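Local coordinates for protein V-type ATP synthase alpha chain (Nanoarchaeum equitans Kin4-M, PDB 5BN3) that forms the A subunit of an archaeal V-type ATP synthase, with a P-loop-class nucleotide-binding domain that holds adenosine-5'-diphosphate in this model, at residues N233-K238 with Q491-E496; L489-D492 with N497-Y500; L267-P270 with P275-Y278. All coordinates share one frame; numbering follows the deposited sequence.

Contact 1: N233-K238 with Q491-E496; sequences NQQIAK and QDAFDE. With ADP (adenosine-5'-diphosphate), chain C.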
loop_
_atom_site.group_PDB
_atom_site.type_symbol
_atom_site.label_atom_id
_atom_site.label_comp_id
_atom_site.label_asym_id
_atom_site.label_seq_id
_atom_site.Cartn_x
_atom_site.Cartn_y
_atom_site.Cartn_z
ATOM N N ASN A 233 12.290 29.153 -9.298
ATOM C CA ASN A 233 12.361 30.071 -8.165
ATOM C C ASN A 233 13.464 31.116 -8.327
ATOM O O ASN A 233 13.287 32.275 -7.947
ATOM C CB ASN A 233 12.531 29.303 -6.851
ATOM C CG ASN A 233 11.203 28.936 -6.214
ATOM O OD1 ASN A 233 10.634 29.714 -5.444
ATOM N ND2 ASN A 233 10.701 27.747 -6.529
ATOM N N GLN A 234 14.596 30.702 -8.894
ATOM C CA GLN A 234 15.700 31.622 -9.159
ATOM C C GLN A 234 15.330 32.645 -10.228
ATOM O O GLN A 234 15.736 33.803 -10.150
ATOM C CB GLN A 234 16.964 30.855 -9.570
ATOM C CG GLN A 234 17.668 30.143 -8.419
ATOM C CD GLN A 234 18.884 29.352 -8.868
ATOM O OE1 GLN A 234 19.093 29.133 -10.063
ATOM N NE2 GLN A 234 19.693 28.918 -7.908
ATOM N N GLN A 235 14.568 32.209 -11.228
ATOM C CA GLN A 235 14.063 33.114 -12.260
ATOM C C GLN A 235 13.145 34.166 -11.661
ATOM O O GLN A 235 13.206 35.338 -12.026
ATOM C CB GLN A 235 13.310 32.335 -13.342
ATOM C CG GLN A 235 14.212 31.586 -14.303
ATOM C CD GLN A 235 15.192 32.499 -15.012
ATOM O OE1 GLN A 235 16.374 32.544 -14.671
ATOM N NE2 GLN A 235 14.706 33.229 -16.009
ATOM N N ILE A 236 12.280 33.737 -10.748
ATOM C CA ILE A 236 11.420 34.666 -10.030
ATOM C C ILE A 236 12.276 35.614 -9.191
ATOM O O ILE A 236 12.077 36.821 -9.224
ATOM C CB ILE A 236 10.409 33.921 -9.131
ATOM C CG1 ILE A 236 9.467 33.071 -9.989
ATOM C CG2 ILE A 236 9.614 34.903 -8.292
ATOM C CD1 ILE A 236 8.520 32.201 -9.186
ATOM N N ALA A 237 13.243 35.068 -8.460
ATOM C CA ALA A 237 14.143 35.889 -7.653
ATOM C C ALA A 237 14.902 36.915 -8.501
ATOM O O ALA A 237 15.213 38.009 -8.029
ATOM C CB ALA A 237 15.111 35.007 -6.889
ATOM N N LYS A 238 15.192 36.559 -9.752
ATOM C CA LYS A 238 15.893 37.452 -10.677
ATOM C C LYS A 238 15.036 38.611 -11.164
ATOM O O LYS A 238 15.407 39.774 -11.010
ATOM C CB LYS A 238 16.363 36.679 -11.915
ATOM C CG LYS A 238 17.677 35.934 -11.781
ATOM C CD LYS A 238 18.092 35.385 -13.144
ATOM C CE LYS A 238 19.010 34.184 -13.018
ATOM N NZ LYS A 238 19.252 33.550 -14.344
ATOM N N GLN A 491 10.189 28.874 -21.983
ATOM C CA GLN A 491 11.014 30.054 -21.760
ATOM C C GLN A 491 12.391 29.637 -21.253
ATOM O O GLN A 491 12.517 29.056 -20.171
ATOM C CB GLN A 491 10.329 31.006 -20.773
ATOM C CG GLN A 491 11.026 32.353 -20.619
ATOM C CD GLN A 491 10.164 33.386 -19.918
ATOM O OE1 GLN A 491 8.950 33.217 -19.784
ATOM N NE2 GLN A 491 10.791 34.468 -19.467
ATOM N N ASP A 492 13.420 29.927 -22.046
ATOM C CA ASP A 492 14.787 29.522 -21.730
ATOM C C ASP A 492 15.395 30.452 -20.681
ATOM O O ASP A 492 15.668 31.621 -20.953
ATOM C CB ASP A 492 15.644 29.527 -23.001
ATOM C CG ASP A 492 16.961 28.790 -22.828
ATOM O OD1 ASP A 492 17.385 28.555 -21.676
ATOM O OD2 ASP A 492 17.583 28.449 -23.855
ATOM N N ALA A 493 15.612 29.920 -19.482
ATOM C CA ALA A 493 16.153 30.703 -18.375
ATOM C C ALA A 493 17.601 31.113 -18.608
ATOM O O ALA A 493 18.107 32.027 -17.953
ATOM C CB ALA A 493 16.042 29.919 -17.090
ATOM N N PHE A 494 18.269 30.428 -19.529
ATOM C CA PHE A 494 19.691 30.659 -19.756
ATOM C C PHE A 494 19.990 31.173 -21.162
ATOM O O PHE A 494 21.096 31.004 -21.677
ATOM C CB PHE A 494 20.487 29.393 -19.435
ATOM C CG PHE A 494 20.149 28.805 -18.094
ATOM C CD1 PHE A 494 20.443 29.498 -16.929
ATOM C CD2 PHE A 494 19.521 27.573 -17.997
ATOM C CE1 PHE A 494 20.124 28.970 -15.691
ATOM C CE2 PHE A 494 19.200 27.037 -16.760
ATOM C CZ PHE A 494 19.503 27.738 -15.605
ATOM N N ASP A 495 18.993 31.804 -21.774
ATOM C CA ASP A 495 19.207 32.569 -22.994
ATOM C C ASP A 495 19.119 34.047 -22.641
ATOM O O ASP A 495 18.217 34.459 -21.913
ATOM C CB ASP A 495 18.168 32.217 -24.060
ATOM C CG ASP A 495 18.379 32.984 -25.353
ATOM O OD1 ASP A 495 19.176 32.521 -26.198
ATOM O OD2 ASP A 495 17.752 34.050 -25.529
ATOM N N GLU A 496 20.059 34.837 -23.152
ATOM C CA GLU A 496 20.169 36.251 -22.798
ATOM C C GLU A 496 18.913 37.053 -23.142
ATOM O O GLU A 496 18.576 38.020 -22.459
ATOM C CB GLU A 496 21.391 36.863 -23.490
ATOM C CG GLU A 496 21.812 38.222 -22.951
ATOM C CD GLU A 496 23.056 38.759 -23.634
ATOM O OE1 GLU A 496 23.385 38.279 -24.742
ATOM O OE2 GLU A 496 23.708 39.658 -23.062
HETATM P PB ADP C . 14.722 20.671 -9.468
HETATM O O1B ADP C . 13.232 20.551 -9.652
HETATM O O2B ADP C . 15.158 21.831 -8.617
HETATM O O3B ADP C . 15.393 19.362 -9.139
HETATM P PA ADP C . 16.228 22.219 -11.372
HETATM O O1A ADP C . 15.599 23.549 -11.076
HETATM O O2A ADP C . 17.598 21.904 -10.831
HETATM O O3A ADP C . 15.209 21.036 -10.966
HETATM O "O5'" ADP C . 16.265 22.044 -12.972
HETATM C "C5'" ADP C . 16.632 20.788 -13.542
HETATM C "C4'" ADP C . 17.243 20.999 -14.922
HETATM O "O4'" ADP C . 16.287 21.602 -15.803
HETATM C "C3'" ADP C . 18.441 21.926 -14.821
HETATM O "O3'" ADP C . 19.575 21.299 -15.427
HETATM C "C2'" ADP C . 18.039 23.168 -15.587
HETATM O "O2'" ADP C . 19.105 23.640 -16.410
HETATM C "C1'" ADP C . 16.850 22.752 -16.435
HETATM N N9 ADP C . 15.860 23.855 -16.480
HETATM C C8 ADP C . 14.852 24.054 -15.611
HETATM N N7 ADP C . 14.135 25.158 -15.942
HETATM C C5 ADP C . 14.687 25.683 -17.052
HETATM C C6 ADP C . 14.421 26.848 -17.927
HETATM N N6 ADP C . 13.389 27.695 -17.677
HETATM N N1 ADP C . 15.244 27.028 -18.985
HETATM C C2 ADP C . 16.269 26.193 -19.244
HETATM N N3 ADP C . 16.568 25.120 -18.493
HETATM C C4 ADP C . 15.824 24.818 -17.403
#
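The methyl of Ala-493 lies between two flat groups, the carboxamide of Gln-235 and the ring of Phe-494. Ala-493 CB comes within 3.4 Å of Gln-235 CD and sits almost directly above it, so the methyl meets the face of the amide. One face of the Phe-494 ring carries the same methyl over its centre, CB being 4.1 Å above the plane. The ring also meets the ribose of ADP obliquely, with Phe-494 CE2 3.4 Å from ADP O2'. Beside the adenine, Phe-494 CD2 is 3.7 Å from ADP C2.

The bend at chi2 (-58°) brings the Gln-235 amide back beside Ala-493, and chi3 of 103° turns its face to the methyl. Both ends of that amide are held: Lys-238 NZ, at the end of a chain extended beyond CG, donates to Gln-235 OE1 at 3.1 Å, nearly along the C=O axis, while NE2 is hydrogen-bonded to Ser-499 OG. This fixes the rotation of the amide.

Adenine recognition falls to the backbone of 491-496. Ala-493 N reaches ADP N1 at 3.0 Å in an almost straight bond (172°), and ADP N6 gives a hydrogen to Gln-491 O at 3.0 Å. The loop is shaped by a type I turn from Asp-492 to Asp-495. Within it Asp-492 OD1 accepts from Phe-494 N at 3.0 Å, from above the carboxylate plane, in an Asx turn.

Gln-235 belongs to helix 229-239, whose first turn carries Lys-229 and Thr-230 of the P-loop, followed by Val-231; all three hydrogen-bond ADP. The contact joins this helix to the loop between helices 472-489 and 503-523. Val-231 also touches Ala-493 and Phe-494, while Asn-233 packs on strands 244-250 and 370-379 and Ala-237 on strand 244-250.

Contact 2: L489-D492 with N497-Y500; sequences LQQD and NDSY. With ADP (adenosine-5'-diphosphate), chain C.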
loop_
_atom_site.group_PDB
_atom_site.type_symbol
_atom_site.label_atom_id
_atom_site.label_comp_id
_atom_site.label_asym_id
_atom_site.label_seq_id
_atom_site.Cartn_x
_atom_site.Cartn_y
_atom_site.Cartn_z
ATOM N N LEU A 489 4.680 29.331 -23.887
ATOM C CA LEU A 489 4.823 28.696 -22.578
ATOM C C LEU A 489 6.284 28.408 -22.243
ATOM O O LEU A 489 6.746 28.710 -21.139
ATOM C CB LEU A 489 3.993 27.411 -22.505
ATOM C CG LEU A 489 2.484 27.599 -22.661
ATOM C CD1 LEU A 489 1.750 26.271 -22.566
ATOM C CD2 LEU A 489 1.975 28.557 -21.609
ATOM N N GLN A 490 7.011 27.831 -23.194
ATOM C CA GLN A 490 8.432 27.560 -23.000
ATOM C C GLN A 490 9.221 28.858 -22.893
ATOM O O GLN A 490 8.956 29.823 -23.616
ATOM C CB GLN A 490 8.985 26.694 -24.138
ATOM C CG GLN A 490 8.581 25.227 -24.058
ATOM C CD GLN A 490 9.160 24.397 -25.189
ATOM O OE1 GLN A 490 10.162 24.770 -25.800
ATOM N NE2 GLN A 490 8.526 23.265 -25.474
ATOM N N GLN A 491 10.189 28.874 -21.983
ATOM C CA GLN A 491 11.014 30.054 -21.760
ATOM C C GLN A 491 12.391 29.637 -21.253
ATOM O O GLN A 491 12.517 29.056 -20.171
ATOM C CB GLN A 491 10.329 31.006 -20.773
ATOM C CG GLN A 491 11.026 32.353 -20.619
ATOM C CD GLN A 491 10.164 33.386 -19.918
ATOM O OE1 GLN A 491 8.950 33.217 -19.784
ATOM N NE2 GLN A 491 10.791 34.468 -19.467
ATOM N N ASP A 492 13.420 29.927 -22.046
ATOM C CA ASP A 492 14.787 29.522 -21.730
ATOM C C ASP A 492 15.395 30.452 -20.681
ATOM O O ASP A 492 15.668 31.621 -20.953
ATOM C CB ASP A 492 15.644 29.527 -23.001
ATOM C CG ASP A 492 16.961 28.790 -22.828
ATOM O OD1 ASP A 492 17.385 28.555 -21.676
ATOM O OD2 ASP A 492 17.583 28.449 -23.855
ATOM N N ASN A 497 18.220 36.643 -24.199
ATOM C CA ASN A 497 17.035 37.363 -24.655
ATOM C C ASN A 497 15.719 36.834 -24.079
ATOM O O ASN A 497 14.776 37.597 -23.885
ATOM C CB ASN A 497 16.968 37.365 -26.187
ATOM C CG ASN A 497 18.039 38.234 -26.819
ATOM O OD1 ASN A 497 18.432 39.260 -26.262
ATOM N ND2 ASN A 497 18.515 37.828 -27.989
ATOM N N ASP A 498 15.653 35.534 -23.808
ATOM C CA ASP A 498 14.394 34.918 -23.384
ATOM C C ASP A 498 14.237 34.802 -21.866
ATOM O O ASP A 498 13.122 34.639 -21.371
ATOM C CB ASP A 498 14.226 33.545 -24.042
ATOM C CG ASP A 498 12.788 33.061 -24.027
ATOM O OD1 ASP A 498 11.868 33.901 -23.927
ATOM O OD2 ASP A 498 12.573 31.836 -24.129
ATOM N N SER A 499 15.346 34.894 -21.136
ATOM C CA SER A 499 15.331 34.747 -19.678
ATOM C C SER A 499 14.301 35.647 -18.997
ATOM O O SER A 499 13.512 35.185 -18.170
ATOM C CB SER A 499 16.724 35.013 -19.104
ATOM O OG SER A 499 16.721 34.880 -17.694
ATOM N N TYR A 500 14.305 36.925 -19.362
ATOM C CA TYR A 500 13.319 37.872 -18.859
ATOM C C TYR A 500 12.285 38.199 -19.932
ATOM O O TYR A 500 12.633 38.456 -21.087
ATOM C CB TYR A 500 14.008 39.154 -18.384
ATOM C CG TYR A 500 13.059 40.270 -18.000
ATOM C CD1 TYR A 500 12.057 40.065 -17.063
ATOM C CD2 TYR A 500 13.181 41.533 -18.562
ATOM C CE1 TYR A 500 11.194 41.083 -16.702
ATOM C CE2 TYR A 500 12.322 42.560 -18.207
ATOM C CZ TYR A 500 11.333 42.327 -17.276
ATOM O OH TYR A 500 10.474 43.336 -16.917
HETATM P PB ADP C . 14.722 20.671 -9.468
HETATM O O1B ADP C . 13.232 20.551 -9.652
HETATM O O2B ADP C . 15.158 21.831 -8.617
HETATM O O3B ADP C . 15.393 19.362 -9.139
HETATM P PA ADP C . 16.228 22.219 -11.372
HETATM O O1A ADP C . 15.599 23.549 -11.076
HETATM O O2A ADP C . 17.598 21.904 -10.831
HETATM O O3A ADP C . 15.209 21.036 -10.966
HETATM O "O5'" ADP C . 16.265 22.044 -12.972
HETATM C "C5'" ADP C . 16.632 20.788 -13.542
HETATM C "C4'" ADP C . 17.243 20.999 -14.922
HETATM O "O4'" ADP C . 16.287 21.602 -15.803
HETATM C "C3'" ADP C . 18.441 21.926 -14.821
HETATM O "O3'" ADP C . 19.575 21.299 -15.427
HETATM C "C2'" ADP C . 18.039 23.168 -15.587
HETATM O "O2'" ADP C . 19.105 23.640 -16.410
HETATM C "C1'" ADP C . 16.850 22.752 -16.435
HETATM N N9 ADP C . 15.860 23.855 -16.480
HETATM C C8 ADP C . 14.852 24.054 -15.611
HETATM N N7 ADP C . 14.135 25.158 -15.942
HETATM C C5 ADP C . 14.687 25.683 -17.052
HETATM C C6 ADP C . 14.421 26.848 -17.927
HETATM N N6 ADP C . 13.389 27.695 -17.677
HETATM N N1 ADP C . 15.244 27.028 -18.985
HETATM C C2 ADP C . 16.269 26.193 -19.244
HETATM N N3 ADP C . 16.568 25.120 -18.493
HETATM C C4 ADP C . 15.824 24.818 -17.403
#
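Gln-491 runs past Asp-498 from its root to its amide. Gln-491 CB is 4.1 Å from Asp-498 OD2, a marginal approach. Gln-491 CG comes closer, 3.2 Å from the backbone O of Asp-498, and CD follows alongside the same carbonyl. At the tip Gln-491 NE2 faces two carbonyls, Asp-498 O at 3.0 Å and Ser-499 O at 3.1 Å, both bonds weak, with N-H...O angles near 134°. Gly-203 O is a further acceptor for NE2, and Gln-491 OE1 takes the backbone N-H of Arg-205. With CG anti to the backbone N (chi1 -172°) and the chain extended beyond it, the amide reaches across the loop.

Both segments belong to the loop joining helix 472-489 to helix 503-523 in the C-terminal domain, the loop that supplies adenine-contacting residues to the ADP pocket. Its two limbs are also tied by Asp-498 OD2, which accepts from Asp-492 N at 2.9 Å, the donor lying well out of the carboxylate plane. That carboxylate is flanked by salt bridges, OD2 to Arg-545 and OD1 to Arg-205, which would favour its ionised state. A C-H...O contact joins Ser-499 CA to Asp-492 O at 3.4 Å.

Contact 3: L267-P270 with P275-Y278; sequences LKDP and PLMY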
loop_
_atom_site.group_PDB
_atom_site.type_symbol
_atom_site.label_atom_id
_atom_site.label_comp_id
_atom_site.label_asym_id
_atom_site.label_seq_id
_atom_site.Cartn_x
_atom_site.Cartn_y
_atom_site.Cartn_z
ATOM N N LEU A 267 24.008 40.738 -13.021
ATOM C CA LEU A 267 22.722 41.014 -13.651
ATOM C C LEU A 267 22.148 42.352 -13.206
ATOM O O LEU A 267 22.357 42.780 -12.070
ATOM C CB LEU A 267 21.730 39.887 -13.354
ATOM C CG LEU A 267 22.137 38.507 -13.872
ATOM C CD1 LEU A 267 21.139 37.444 -13.446
ATOM C CD2 LEU A 267 22.273 38.528 -15.384
ATOM N N LYS A 268 21.422 43.006 -14.107
ATOM C CA LYS A 268 20.862 44.325 -13.836
ATOM C C LYS A 268 19.340 44.281 -13.727
ATOM O O LYS A 268 18.664 43.684 -14.567
ATOM C CB LYS A 268 21.278 45.307 -14.937
ATOM C CG LYS A 268 22.784 45.492 -15.080
ATOM C CD LYS A 268 23.356 46.285 -13.913
ATOM C CE LYS A 268 24.873 46.403 -13.991
ATOM N NZ LYS A 268 25.551 45.106 -13.719
ATOM N N ASP A 269 18.811 44.913 -12.681
ATOM C CA ASP A 269 17.370 45.066 -12.498
ATOM C C ASP A 269 16.800 45.840 -13.683
ATOM O O ASP A 269 17.282 46.923 -14.009
ATOM C CB ASP A 269 17.099 45.823 -11.194
ATOM C CG ASP A 269 15.641 45.769 -10.758
ATOM O OD1 ASP A 269 14.740 45.635 -11.612
ATOM O OD2 ASP A 269 15.396 45.878 -9.538
ATOM N N PRO A 270 15.780 45.274 -14.349
ATOM C CA PRO A 270 15.149 45.945 -15.492
ATOM C C PRO A 270 14.278 47.129 -15.077
ATOM O O PRO A 270 13.692 47.780 -15.944
ATOM C CB PRO A 270 14.270 44.844 -16.105
ATOM C CG PRO A 270 14.811 43.555 -15.562
ATOM C CD PRO A 270 15.305 43.890 -14.191
ATOM N N PRO A 275 22.263 46.486 -9.914
ATOM C CA PRO A 275 22.484 45.036 -9.933
ATOM C C PRO A 275 21.546 44.298 -8.976
ATOM O O PRO A 275 21.232 44.818 -7.903
ATOM C CB PRO A 275 23.945 44.888 -9.493
ATOM C CG PRO A 275 24.270 46.152 -8.781
ATOM C CD PRO A 275 23.432 47.227 -9.404
ATOM N N LEU A 276 21.112 43.104 -9.373
ATOM C CA LEU A 276 20.107 42.346 -8.632
ATOM C C LEU A 276 20.493 42.063 -7.185
ATOM O O LEU A 276 19.632 42.010 -6.308
ATOM C CB LEU A 276 19.809 41.023 -9.343
ATOM C CG LEU A 276 19.196 41.101 -10.742
ATOM C CD1 LEU A 276 18.841 39.714 -11.251
ATOM C CD2 LEU A 276 17.970 41.978 -10.721
ATOM N N MET A 277 21.784 41.883 -6.940
ATOM C CA MET A 277 22.263 41.509 -5.613
ATOM C C MET A 277 21.883 42.519 -4.525
ATOM O O MET A 277 21.635 42.141 -3.383
ATOM C CB MET A 277 23.779 41.299 -5.641
ATOM C CG MET A 277 24.287 40.355 -4.570
ATOM S SD MET A 277 23.651 38.680 -4.788
ATOM C CE MET A 277 23.193 38.282 -3.102
ATOM N N TYR A 278 21.813 43.797 -4.885
ATOM C CA TYR A 278 21.564 44.846 -3.898
ATOM C C TYR A 278 20.149 44.834 -3.306
ATOM O O TYR A 278 19.901 45.479 -2.288
ATOM C CB TYR A 278 21.887 46.225 -4.481
ATOM C CG TYR A 278 23.356 46.491 -4.698
ATOM C CD1 TYR A 278 24.322 45.792 -3.989
ATOM C CD2 TYR A 278 23.777 47.451 -5.608
ATOM C CE1 TYR A 278 25.666 46.039 -4.183
ATOM C CE2 TYR A 278 25.120 47.703 -5.809
ATOM C CZ TYR A 278 26.059 46.992 -5.093
ATOM O OH TYR A 278 27.398 47.234 -5.283
#
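Leu-276 forks over 267-270, one methyl going to Leu-267 and the other to Asp-269. Leu-276 CD1 lies 3.6 Å from Leu-267 CB, with a looser approach to Leu-267 CD1 at 3.9 Å, so the branch of Leu-276 meets the root of Leu-267 more closely than its tip. The two side chains pass at an oblique angle. Leu-276 CD2 turns along the other segment and rests 3.6 Å from Asp-269 CA. With CG anti to the carbonyl carbon (chi1 -63°) and chi2 near 180°, CD1 goes to the Leu-267 side chain and CD2 to the Asp-269 backbone.

The backbones meet in a single beta bridge between Lys-268 and Pro-275, within the loop connecting helix 254-263 to strand 280-285 of the nucleotide-binding domain. Leu-276 N donates to Leu-267 O at 3.0 Å, but stands above the carbonyl plane, tilted 36° out of it. Pro-275 CA makes a C-H...O contact with Leu-267 O at 3.1 Å. Immediately after the bridge the chain curls into a 3-10 segment, where Tyr-278 N bonds Pro-275 O at 3.2 Å.

The exposed Lys-268, bent at chi2 and chi4, passes its CD 4.2 Å from Pro-275 N. Asp-269 OD1 accepts from the backbone N of Lys-271. Against helix 229-239, Leu-267 touches Lys-238, and Leu-276 packs on Lys-238 and Trp-239, as well as on Phe-264 of a nearby loop.

Contact 1 is buried, contact 2 partly so, and contact 3 lies at the surface. Contacts 1 and 2 share Gln-491 and Asp-492, both touch ADP, and their centres are about 7 Å apart. Ser-499 OG of contact 2 also hydrogen-bonds Ala-493 O of contact 1. Contact 1 joins the nucleotide-binding and C-terminal family regions by apolar cover, its backbone bonds going to adenine, whereas contact 2 closes one loop with polar and charged groups. Contact 3, nested in sequence within contact 1, combines a backbone bridge with leucine packing. It meets contact 1 at Lys-238 of helix 229-239, and contact 2 where Pro-270 packs on Tyr-500.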